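Local coordinates for ribulose-1,5-bisphosphate carboxylase/oxygenase large subunit (Rhodopseudomonas palustris, PDB 3QFW), which is a Rubisco-like protein of the RuBisCO large-chain family, probably a magnesium-dependent enzyme of the lyase class, at residues V57-L60 with R64-V67; E22-A27 with Q94-L99; L99-L104 with A265-G270; E5-A10 with V51-D56. One frame throughout, in Å; residues are numbered along the deposited sequence.

Contact 1: residues V57-L60 with R64-V67; sequences VAEL and RYAV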
loop_
_atom_site.group_PDB
_atom_site.type_symbol
_atom_site.label_atom_id
_atom_site.label_comp_id
_atom_site.label_asym_id
_atom_site.label_seq_id
_atom_site.Cartn_x
_atom_site.Cartn_y
_atom_site.Cartn_z
ATOM N N VAL B 57 5.811 -28.217 -0.827
ATOM C CA VAL B 57 5.213 -27.973 0.474
ATOM C C VAL B 57 6.093 -28.582 1.562
ATOM O O VAL B 57 6.366 -29.783 1.554
ATOM C CB VAL B 57 3.798 -28.572 0.565
ATOM C CG1 VAL B 57 3.152 -28.191 1.881
ATOM C CG2 VAL B 57 2.947 -28.108 -0.608
ATOM N N ALA B 58 6.542 -27.752 2.496
ATOM C CA ALA B 58 7.402 -28.222 3.570
ATOM C C ALA B 58 6.873 -27.802 4.930
ATOM O O ALA B 58 6.211 -26.769 5.061
ATOM C CB ALA B 58 8.826 -27.715 3.373
ATOM N N GLU B 59 7.164 -28.609 5.946
ATOM C CA GLU B 59 6.784 -28.262 7.307
ATOM C C GLU B 59 7.886 -27.479 7.986
ATOM O O GLU B 59 9.011 -27.962 8.134
ATOM C CB GLU B 59 6.435 -29.503 8.130
ATOM C CG GLU B 59 6.170 -29.191 9.600
ATOM C CD GLU B 59 5.549 -30.352 10.357
ATOM O OE1 GLU B 59 4.826 -31.160 9.733
ATOM O OE2 GLU B 59 5.782 -30.449 11.582
ATOM N N LEU B 60 7.562 -26.258 8.387
ATOM C CA LEU B 60 8.483 -25.443 9.157
ATOM C C LEU B 60 8.409 -25.902 10.601
ATOM O O LEU B 60 9.426 -26.084 11.270
ATOM C CB LEU B 60 8.100 -23.970 9.051
ATOM C CG LEU B 60 8.096 -23.407 7.631
ATOM C CD1 LEU B 60 7.626 -21.963 7.630
ATOM C CD2 LEU B 60 9.480 -23.534 7.018
ATOM N N ARG B 64 2.557 -24.925 10.693
ATOM C CA ARG B 64 3.094 -23.895 9.810
ATOM C C ARG B 64 3.924 -24.470 8.667
ATOM O O ARG B 64 4.885 -25.213 8.885
ATOM C CB ARG B 64 3.904 -22.873 10.606
ATOM C CG ARG B 64 4.236 -21.616 9.822
ATOM C CD ARG B 64 4.927 -20.581 10.703
ATOM N NE ARG B 64 5.339 -19.413 9.933
ATOM C CZ ARG B 64 5.662 -18.238 10.466
ATOM N NH1 ARG B 64 5.616 -18.069 11.783
ATOM N NH2 ARG B 64 6.027 -17.233 9.679
ATOM N N TYR B 65 3.543 -24.114 7.445
ATOM C CA TYR B 65 4.174 -24.654 6.252
ATOM C C TYR B 65 4.790 -23.570 5.392
ATOM O O TYR B 65 4.332 -22.430 5.384
ATOM C CB TYR B 65 3.155 -25.430 5.416
ATOM C CG TYR B 65 2.611 -26.641 6.122
ATOM C CD1 TYR B 65 1.499 -26.544 6.948
ATOM C CD2 TYR B 65 3.220 -27.882 5.978
ATOM C CE1 TYR B 65 0.999 -27.653 7.605
ATOM C CE2 TYR B 65 2.730 -28.997 6.630
ATOM C CZ TYR B 65 1.620 -28.878 7.443
ATOM O OH TYR B 65 1.130 -29.988 8.093
ATOM N N ALA B 66 5.837 -23.942 4.670
ATOM C CA ALA B 66 6.369 -23.107 3.613
ATOM C C ALA B 66 5.909 -23.700 2.293
ATOM O O ALA B 66 6.031 -24.905 2.061
ATOM C CB ALA B 66 7.885 -23.054 3.678
ATOM N N VAL B 67 5.365 -22.854 1.433
ATOM C CA VAL B 67 4.849 -23.315 0.155
ATOM C C VAL B 67 5.470 -22.520 -0.978
ATOM O O VAL B 67 5.364 -21.297 -1.026
ATOM C CB VAL B 67 3.310 -23.226 0.108
ATOM C CG1 VAL B 67 2.779 -23.622 -1.272
ATOM C CG2 VAL B 67 2.706 -24.100 1.206
#
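Ala58 and Ala66 form the hydrogen-bonded pair at the centre of this antiparallel hairpin, a compact example of backbone pairing setting side-chain neighbours. Ala58 N donates to Ala66 O over 2.9 Å in a nearly straight bond (168°), and Ala66 N returns one to Ala58 O at the same length. A third bond, from Leu60 N to Arg64 O, carries the pairing to the point where the chain turns its corner. Ala58 O does further work: Tyr65 CA approaches it at 3.2 Å in a CA-H...O contact, and the edge of the Tyr65 ring also faces it, with Tyr65 CD2 3.3 Å from Ala58 O.

The apolar contacts fall on two faces. On one, the non-hydrogen-bonded pairs Val57-Val67 and Glu59-Tyr65 stand together. Val57 CG1, anti to its backbone nitrogen (chi1 -175°), reaches Tyr65 CD2 at 4.1 Å and runs alongside Val67 CG2, while Glu59 contributes its CB to Tyr65 CE2. On the other face Leu60 leans over the methyl of Ala66, Leu60 CD2 lying 3.7 Å from Ala66 CB, and its second methyl rests against the aliphatic part of Arg64.

Helix 18-31 packs over the Val57, Tyr65 and Val67 face through Ile21 and Ala25, while strand 8-15 pairs with strand 64-71 along its other edge and sets His13 against Leu60 and Ala66.

Contact 2: residues E22-A27 with Q94-L99; sequences EQRALA and QPDIAL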
loop_
_atom_site.group_PDB
_atom_site.type_symbol
_atom_site.label_atom_id
_atom_site.label_comp_id
_atom_site.label_asym_id
_atom_site.label_seq_id
_atom_site.Cartn_x
_atom_site.Cartn_y
_atom_site.Cartn_z
ATOM N N GLU B 22 -2.326 -29.340 1.888
ATOM C CA GLU B 22 -2.239 -29.653 0.463
ATOM C C GLU B 22 -3.304 -28.901 -0.333
ATOM O O GLU B 22 -2.997 -28.269 -1.342
ATOM C CB GLU B 22 -2.339 -31.161 0.220
ATOM C CG GLU B 22 -1.102 -31.939 0.630
ATOM C CD GLU B 22 0.130 -31.556 -0.175
ATOM O OE1 GLU B 22 -0.013 -30.839 -1.190
ATOM O OE2 GLU B 22 1.245 -31.972 0.206
ATOM N N GLN B 23 -4.551 -28.972 0.130
ATOM C CA GLN B 23 -5.665 -28.247 -0.487
ATOM C C GLN B 23 -5.450 -26.734 -0.444
ATOM O O GLN B 23 -5.625 -26.035 -1.442
ATOM C CB GLN B 23 -6.981 -28.600 0.223
ATOM C CG GLN B 23 -8.165 -27.710 -0.149
ATOM C CD GLN B 23 -9.422 -28.026 0.657
ATOM O OE1 GLN B 23 -9.395 -28.061 1.892
ATOM N NE2 GLN B 23 -10.533 -28.254 -0.041
ATOM N N ARG B 24 -5.080 -26.234 0.728
ATOM C CA ARG B 24 -4.793 -24.815 0.889
ATOM C C ARG B 24 -3.716 -24.353 -0.090
ATOM O O ARG B 24 -3.816 -23.278 -0.672
ATOM C CB ARG B 24 -4.353 -24.519 2.319
ATOM C CG ARG B 24 -4.092 -23.048 2.574
ATOM C CD ARG B 24 -5.371 -22.231 2.383
ATOM N NE ARG B 24 -5.131 -20.811 2.626
ATOM C CZ ARG B 24 -4.656 -19.963 1.716
ATOM N NH1 ARG B 24 -4.366 -20.386 0.492
ATOM N NH2 ARG B 24 -4.469 -18.689 2.032
ATOM N N ALA B 25 -2.692 -25.173 -0.287
ATOM C CA ALA B 25 -1.617 -24.788 -1.190
ATOM C C ALA B 25 -2.114 -24.650 -2.626
ATOM O O ALA B 25 -1.742 -23.711 -3.327
ATOM C CB ALA B 25 -0.446 -25.760 -1.100
ATOM N N LEU B 26 -2.969 -25.574 -3.062
ATOM C CA LEU B 26 -3.500 -25.516 -4.414
ATOM C C LEU B 26 -4.362 -24.272 -4.586
ATOM O O LEU B 26 -4.267 -23.564 -5.591
ATOM C CB LEU B 26 -4.344 -26.758 -4.715
ATOM C CG LEU B 26 -4.557 -27.048 -6.199
ATOM C CD1 LEU B 26 -3.262 -27.515 -6.833
ATOM C CD2 LEU B 26 -5.652 -28.087 -6.393
ATOM N N ALA B 27 -5.211 -24.017 -3.597
ATOM C CA ALA B 27 -6.084 -22.853 -3.623
ATOM C C ALA B 27 -5.269 -21.562 -3.723
ATOM O O ALA B 27 -5.667 -20.608 -4.409
ATOM C CB ALA B 27 -6.984 -22.837 -2.387
ATOM N N GLN B 94 -6.205 -12.670 3.096
ATOM C CA GLN B 94 -6.357 -13.867 3.916
ATOM C C GLN B 94 -5.558 -13.698 5.200
ATOM O O GLN B 94 -4.537 -13.022 5.200
ATOM C CB GLN B 94 -5.878 -15.103 3.154
ATOM C CG GLN B 94 -6.650 -15.389 1.868
ATOM C CD GLN B 94 -7.932 -16.143 2.123
ATOM O OE1 GLN B 94 -8.480 -16.107 3.229
ATOM N NE2 GLN B 94 -8.426 -16.833 1.098
ATOM N N PRO B 95 -6.020 -14.311 6.297
ATOM C CA PRO B 95 -5.370 -14.184 7.607
ATOM C C PRO B 95 -4.341 -15.279 7.903
ATOM O O PRO B 95 -3.621 -15.180 8.890
ATOM C CB PRO B 95 -6.551 -14.326 8.574
ATOM C CG PRO B 95 -7.447 -15.286 7.878
ATOM C CD PRO B 95 -7.343 -14.957 6.403
ATOM N N ASP B 96 -4.276 -16.303 7.057
ATOM C CA ASP B 96 -3.452 -17.472 7.344
ATOM C C ASP B 96 -2.190 -17.550 6.478
ATOM O O ASP B 96 -1.539 -18.590 6.413
ATOM C CB ASP B 96 -4.285 -18.749 7.186
ATOM C CG ASP B 96 -4.806 -18.938 5.767
ATOM O OD1 ASP B 96 -4.699 -17.987 4.963
ATOM O OD2 ASP B 96 -5.324 -20.036 5.455
ATOM N N ILE B 97 -1.837 -16.449 5.825
ATOM C CA ILE B 97 -0.750 -16.485 4.857
ATOM C C ILE B 97 0.145 -15.255 4.932
ATOM O O ILE B 97 -0.319 -14.143 5.192
ATOM C CB ILE B 97 -1.287 -16.648 3.416
ATOM C CG1 ILE B 97 -0.132 -16.748 2.412
ATOM C CG2 ILE B 97 -2.226 -15.503 3.061
ATOM C CD1 ILE B 97 -0.577 -17.045 0.993
ATOM N N ALA B 98 1.436 -15.479 4.715
ATOM C CA ALA B 98 2.401 -14.403 4.595
ATOM C C ALA B 98 3.277 -14.686 3.388
ATOM O O ALA B 98 3.603 -15.839 3.112
ATOM C CB ALA B 98 3.253 -14.302 5.853
ATOM N N LEU B 99 3.637 -13.642 2.652
ATOM C CA LEU B 99 4.577 -13.785 1.554
ATOM C C LEU B 99 5.992 -13.671 2.135
ATOM O O LEU B 99 6.330 -12.637 2.685
ATOM C CB LEU B 99 4.346 -12.678 0.524
ATOM C CG LEU B 99 5.388 -12.644 -0.589
ATOM C CD1 LEU B 99 5.288 -13.909 -1.437
ATOM C CD2 LEU B 99 5.261 -11.392 -1.446
#
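The guanidinium of Arg24 meets the carboxylate of Asp96 edge-on. Both carboxylate oxygens lie close to the guanidinium plane, whereas the two flat groups are turned 34° against each other. Gln94 CG and Ile97 CB approach the guanidinium obliquely, each 4.0 Å from Arg24 NH2, so that aliphatic carbon flanks the charged pair.

The grip is side-on and twofold. Arg24 NE donates to Asp96 OD2 at 2.9 Å, and Arg24 NH2 donates to Asp96 OD1 at 3.0 Å, both at 165°. Each nitrogen comes to the syn side of its oxygen but stands somewhat out of the carboxylate plane, in keeping with the twist between the two groups. One nitrogen to each oxygen fixes the rotation of both groups, charge attraction and the two N-H bonds acting together. The backbones stay far apart, so the reach comes from the side chains. Arg24 leaves the helix with CG anti to the backbone nitrogen and then bends at chi2 (63°), which brings its end across to an aspartate approaching from the opposite direction.

Around the bridge, Arg24 also touches Ile14 of strand 8-15, and Ile97 is packed against Leu28 of helix 18-31. Gln94 lies at the subunit boundary, against Phe290 of the second subunit. A bidentate Arg-Asp salt bridge here ties helix 18-31 to the loop leading into strand 97-98, joining helix and sheet edge in the alpha+beta N-terminal domain characteristic of RuBisCO large chains.

Contact 3: residues L99-L104 with A265-G270; sequences LADVEL and APLLLG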
loop_
_atom_site.group_PDB
_atom_site.type_symbol
_atom_site.label_atom_id
_atom_site.label_comp_id
_atom_site.label_asym_id
_atom_site.label_seq_id
_atom_site.Cartn_x
_atom_site.Cartn_y
_atom_site.Cartn_z
ATOM N N LEU B 99 3.637 -13.642 2.652
ATOM C CA LEU B 99 4.577 -13.785 1.554
ATOM C C LEU B 99 5.992 -13.671 2.135
ATOM O O LEU B 99 6.330 -12.637 2.685
ATOM C CB LEU B 99 4.346 -12.678 0.524
ATOM C CG LEU B 99 5.388 -12.644 -0.589
ATOM C CD1 LEU B 99 5.288 -13.909 -1.437
ATOM C CD2 LEU B 99 5.261 -11.392 -1.446
ATOM N N ALA B 100 6.803 -14.720 2.002
ATOM C CA ALA B 100 8.108 -14.803 2.691
ATOM C C ALA B 100 9.340 -14.484 1.831
ATOM O O ALA B 100 10.283 -13.843 2.307
ATOM C CB ALA B 100 8.280 -16.184 3.358
ATOM N N ASP B 101 9.351 -14.953 0.587
ATOM C CA ASP B 101 10.464 -14.675 -0.322
ATOM C C ASP B 101 10.010 -14.758 -1.773
ATOM O O ASP B 101 8.942 -15.293 -2.067
ATOM C CB ASP B 101 11.623 -15.652 -0.091
ATOM C CG ASP B 101 12.969 -15.078 -0.518
ATOM O OD1 ASP B 101 13.026 -13.901 -0.942
ATOM O OD2 ASP B 101 13.986 -15.808 -0.423
ATOM N N VAL B 102 10.831 -14.230 -2.675
ATOM C CA VAL B 102 10.550 -14.299 -4.107
ATOM C C VAL B 102 11.862 -14.509 -4.862
ATOM O O VAL B 102 12.839 -13.786 -4.648
ATOM C CB VAL B 102 9.838 -13.022 -4.622
ATOM C CG1 VAL B 102 9.383 -13.183 -6.090
ATOM C CG2 VAL B 102 8.641 -12.702 -3.750
ATOM N N GLU B 103 11.885 -15.517 -5.725
ATOM C CA GLU B 103 13.024 -15.741 -6.604
ATOM C C GLU B 103 12.612 -15.313 -8.006
ATOM O O GLU B 103 11.821 -15.991 -8.657
ATOM C CB GLU B 103 13.445 -17.216 -6.590
ATOM C CG GLU B 103 13.720 -17.780 -5.203
ATOM C CD GLU B 103 14.112 -19.250 -5.228
ATOM O OE1 GLU B 103 14.177 -19.836 -6.328
ATOM O OE2 GLU B 103 14.357 -19.823 -4.144
ATOM N N LEU B 104 13.149 -14.182 -8.455
ATOM C CA LEU B 104 12.818 -13.623 -9.762
ATOM C C LEU B 104 13.843 -14.025 -10.815
ATOM O O LEU B 104 15.043 -14.042 -10.538
ATOM C CB LEU B 104 12.796 -12.094 -9.692
ATOM C CG LEU B 104 11.757 -11.444 -8.783
ATOM C CD1 LEU B 104 12.092 -9.976 -8.594
ATOM C CD2 LEU B 104 10.327 -11.609 -9.344
ATOM N N ALA B 265 9.239 -8.581 6.269
ATOM C CA ALA B 265 10.089 -7.386 6.184
ATOM C C ALA B 265 11.373 -7.599 5.401
ATOM O O ALA B 265 11.772 -6.740 4.611
ATOM C CB ALA B 265 10.396 -6.827 7.569
ATOM N N PRO B 266 12.049 -8.730 5.617
ATOM C CA PRO B 266 13.313 -8.783 4.875
ATOM C C PRO B 266 13.078 -8.769 3.366
ATOM O O PRO B 266 13.795 -8.096 2.636
ATOM C CB PRO B 266 13.953 -10.103 5.344
ATOM C CG PRO B 266 13.366 -10.335 6.710
ATOM C CD PRO B 266 11.927 -9.818 6.602
ATOM N N LEU B 267 12.053 -9.484 2.906
ATOM C CA LEU B 267 11.754 -9.526 1.488
ATOM C C LEU B 267 11.346 -8.140 0.972
ATOM O O LEU B 267 11.813 -7.699 -0.083
ATOM C CB LEU B 267 10.622 -10.529 1.233
ATOM C CG LEU B 267 9.925 -10.381 -0.118
ATOM C CD1 LEU B 267 10.881 -10.705 -1.259
ATOM C CD2 LEU B 267 8.679 -11.269 -0.194
ATOM N N LEU B 268 10.472 -7.466 1.716
ATOM C CA LEU B 268 9.908 -6.194 1.270
ATOM C C LEU B 268 10.866 -5.008 1.411
ATOM O O LEU B 268 11.202 -4.353 0.426
ATOM C CB LEU B 268 8.594 -5.901 2.005
ATOM C CG LEU B 268 7.854 -4.644 1.541
ATOM C CD1 LEU B 268 7.574 -4.720 0.052
ATOM C CD2 LEU B 268 6.550 -4.465 2.334
ATOM N N LEU B 269 11.291 -4.733 2.639
ATOM C CA LEU B 269 12.151 -3.585 2.926
ATOM C C LEU B 269 13.577 -3.799 2.433
ATOM O O LEU B 269 14.283 -2.847 2.083
ATOM C CB LEU B 269 12.199 -3.339 4.429
ATOM C CG LEU B 269 10.861 -3.176 5.149
ATOM C CD1 LEU B 269 11.139 -2.706 6.563
ATOM C CD2 LEU B 269 9.965 -2.189 4.427
ATOM N N GLY B 270 14.006 -5.054 2.438
ATOM C CA GLY B 270 15.330 -5.402 1.975
ATOM C C GLY B 270 15.377 -5.613 0.477
ATOM O O GLY B 270 15.870 -4.765 -0.261
HETATM O O HOH W 1 11.724 -12.394 4.073
#
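Leu267 is the knob that fills this contact, pushed from the start of helix 265-276 into the chain between Leu99 and Val102. The tight part is mainly apolar. Leu267 CD2 lies 3.6 Å from both Leu99 CG and Leu99 CD2, the two leucine side chains crossing at about a right angle, and on another flank it meets Val102 CG2 at 3.8 Å. A chi1 of 163° swings Leu267 CG away from the backbone nitrogen and turns both methyls to the segment 99-104, CD2 at Leu99 and CD1 3.8 Å from Val102 N.

The Ala100 side is polar and water-bridged. Ala100 O lies 3.5 Å from Leu267 CB and accepts from a water at 2.7 Å, but that water's second bond, from Leu267 N, is weak. Asp101 stands nearby: its OD1 takes a weak hydrogen bond from Val102 N and brushes Leu267 CD1.

Replacing Leu267 by alanine would probably leave a gap between Leu99 and Val102, both losing this partner. Arg271 adds a hydrogen bond to Val102 O from the next turn of the helix. The seam between the N-terminal sheet and this catalytic-barrel helix therefore depends on hydrophobic packing, supplemented by one bridging water and the Arg271 bond.

Contact 4: residues E5-A10 with V51-D56; sequences EPRIVA and VGRVED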
loop_
_atom_site.group_PDB
_atom_site.type_symbol
_atom_site.label_atom_id
_atom_site.label_comp_id
_atom_site.label_asym_id
_atom_site.label_seq_id
_atom_site.Cartn_x
_atom_site.Cartn_y
_atom_site.Cartn_z
ATOM N N GLU B 5 9.291 -20.337 -20.768
ATOM C CA GLU B 5 9.736 -19.189 -19.988
ATOM C C GLU B 5 9.791 -19.529 -18.498
ATOM O O GLU B 5 8.822 -20.051 -17.943
ATOM C CB GLU B 5 8.807 -17.999 -20.234
ATOM C CG GLU B 5 8.840 -17.480 -21.666
ATOM C CD GLU B 5 10.148 -16.779 -21.998
ATOM O OE1 GLU B 5 10.912 -16.455 -21.058
ATOM O OE2 GLU B 5 10.414 -16.550 -23.197
ATOM N N PRO B 6 10.938 -19.249 -17.854
ATOM C CA PRO B 6 11.155 -19.468 -16.418
ATOM C C PRO B 6 10.118 -18.756 -15.549
ATOM O O PRO B 6 9.740 -17.621 -15.833
ATOM C CB PRO B 6 12.541 -18.865 -16.179
ATOM C CG PRO B 6 13.220 -18.972 -17.496
ATOM C CD PRO B 6 12.147 -18.732 -18.517
ATOM N N ARG B 7 9.678 -19.430 -14.493
ATOM C CA ARG B 7 8.656 -18.895 -13.607
ATOM C C ARG B 7 9.235 -18.086 -12.452
ATOM O O ARG B 7 10.418 -18.190 -12.121
ATOM C CB ARG B 7 7.804 -20.031 -13.050
ATOM C CG ARG B 7 6.967 -20.733 -14.107
ATOM C CD ARG B 7 5.876 -21.566 -13.476
ATOM N NE ARG B 7 5.019 -22.182 -14.488
ATOM C CZ ARG B 7 3.709 -22.363 -14.355
ATOM N NH1 ARG B 7 3.083 -21.967 -13.252
ATOM N NH2 ARG B 7 3.018 -22.937 -15.337
ATOM N N ILE B 8 8.385 -17.266 -11.851
ATOM C CA ILE B 8 8.721 -16.607 -10.608
ATOM C C ILE B 8 8.398 -17.624 -9.536
ATOM O O ILE B 8 7.285 -18.177 -9.519
ATOM C CB ILE B 8 7.827 -15.379 -10.380
ATOM C CG1 ILE B 8 8.133 -14.288 -11.407
ATOM C CG2 ILE B 8 7.984 -14.854 -8.950
ATOM C CD1 ILE B 8 7.054 -13.213 -11.461
ATOM N N VAL B 9 9.347 -17.902 -8.649
ATOM C CA VAL B 9 9.011 -18.777 -7.534
ATOM C C VAL B 9 8.829 -17.995 -6.240
ATOM O O VAL B 9 9.791 -17.485 -5.656
ATOM C CB VAL B 9 9.976 -19.940 -7.373
ATOM C CG1 VAL B 9 9.448 -20.883 -6.306
ATOM C CG2 VAL B 9 10.131 -20.677 -8.714
ATOM N N ALA B 10 7.571 -17.857 -5.821
ATOM C CA ALA B 10 7.270 -17.153 -4.588
ATOM C C ALA B 10 7.091 -18.146 -3.453
ATOM O O ALA B 10 6.442 -19.175 -3.617
ATOM C CB ALA B 10 6.012 -16.290 -4.747
ATOM N N VAL B 51 -1.948 -21.074 -14.945
ATOM C CA VAL B 51 -2.269 -21.519 -13.592
ATOM C C VAL B 51 -0.979 -21.682 -12.776
ATOM O O VAL B 51 0.031 -22.161 -13.287
ATOM C CB VAL B 51 -3.041 -22.848 -13.606
ATOM C CG1 VAL B 51 -3.355 -23.291 -12.193
ATOM C CG2 VAL B 51 -4.331 -22.712 -14.423
ATOM N N GLY B 52 -1.004 -21.280 -11.511
ATOM C CA GLY B 52 0.186 -21.395 -10.682
ATOM C C GLY B 52 0.444 -22.839 -10.299
ATOM O O GLY B 52 -0.495 -23.619 -10.106
ATOM N N ARG B 53 1.716 -23.209 -10.204
ATOM C CA ARG B 53 2.076 -24.556 -9.795
ATOM C C ARG B 53 2.518 -24.569 -8.346
ATOM O O ARG B 53 3.272 -23.696 -7.918
ATOM C CB ARG B 53 3.224 -25.094 -10.662
ATOM C CG ARG B 53 2.921 -25.143 -12.151
ATOM C CD ARG B 53 4.017 -25.884 -12.920
ATOM N NE ARG B 53 5.308 -25.209 -12.852
ATOM C CZ ARG B 53 6.376 -25.565 -13.558
ATOM N NH1 ARG B 53 6.301 -26.592 -14.395
ATOM N NH2 ARG B 53 7.516 -24.896 -13.435
ATOM N N VAL B 54 2.067 -25.562 -7.590
ATOM C CA VAL B 54 2.640 -25.817 -6.277
ATOM C C VAL B 54 3.941 -26.602 -6.468
ATOM O O VAL B 54 3.919 -27.807 -6.731
ATOM C CB VAL B 54 1.672 -26.605 -5.369
ATOM C CG1 VAL B 54 2.315 -26.892 -4.010
ATOM C CG2 VAL B 54 0.351 -25.846 -5.206
ATOM N N GLU B 55 5.072 -25.909 -6.361
ATOM C CA GLU B 55 6.372 -26.531 -6.556
ATOM C C GLU B 55 6.740 -27.398 -5.365
ATOM O O GLU B 55 7.356 -28.457 -5.520
ATOM C CB GLU B 55 7.454 -25.468 -6.767
ATOM C CG GLU B 55 7.345 -24.721 -8.084
ATOM C CD GLU B 55 8.040 -25.442 -9.216
ATOM O OE1 GLU B 55 7.400 -26.305 -9.861
ATOM O OE2 GLU B 55 9.234 -25.147 -9.458
ATOM N N ASP B 56 6.372 -26.944 -4.173
ATOM C CA ASP B 56 6.777 -27.633 -2.956
ATOM C C ASP B 56 5.939 -27.262 -1.741
ATOM O O ASP B 56 5.434 -26.142 -1.631
ATOM C CB ASP B 56 8.246 -27.340 -2.649
ATOM C CG ASP B 56 8.804 -28.248 -1.573
ATOM O OD1 ASP B 56 8.789 -29.483 -1.776
ATOM O OD2 ASP B 56 9.248 -27.732 -0.524
#
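Two arginines stack here, an unexpected pairing of like charges: the guanidinium of Arg7 lies flat on that of Arg53, the centres 4.2 Å apart and the planes inclined by only 26°. Arg53 NE sits over one face of the Arg7 group, offset toward its rim and 3.5 Å from Arg7 NE, both of them donors. Arg53 CG covers the same guanidinium, lying 3.4 Å from Arg7 NH1, so part of the stack is aliphatic. The chains cross at about a right angle; Arg7 runs extended from CG to NE, while Arg53 bends at chi3 (-64°) and folds its end over its neighbour.

Hydrogen bonds to the backbone hold the Arg7 end. Its NH1 donates to Val51 O, which lies in the guanidinium plane, over 3.1 Å and nearly straight at 169°; the same NH1 also bonds Gly70 O on strand 64-71. A leucine in place of Arg7 would probably leave Val51 O and Gly70 O without their shared donor and Arg53 without the flat group it stacks on.

Glu55 sits beside the stack, its OE1 in a long, charge-only pair with Arg53 NE (3.8 Å); with Asp56 it forms a classic beta bulge opposite Arg68. The like charges may thus be tolerated because two backbone carbonyls, Val51 O at the edge among them, accept from Arg7 and a carboxylate lies near Arg53, while the flat groups meet by stacking.

Contact 3 is the buried member of the set, its centre about 11 Å from the centre of the chain, and it relies on apolar side chains; the other three have their centres 26 to 27 Å from that point and are partly buried. Contacts 1 and 4 both use strand 53-59, yet one is a backbone-bonded hairpin and the other a meeting of long side chains. Contact 2 adds helix 18-31, whose Ala25 packs against Val67 of contact 1 and Val54 of contact 4. Leu99 belongs to contacts 2 and 3, and Glu103 of contact 3 probably hydrogen-bonds through its nitrogen to Val9 O of contact 4. All four reach one antiparallel sheet; charged groups carry contacts 2 and 4, backbone bonds and apolar side chains contact 1.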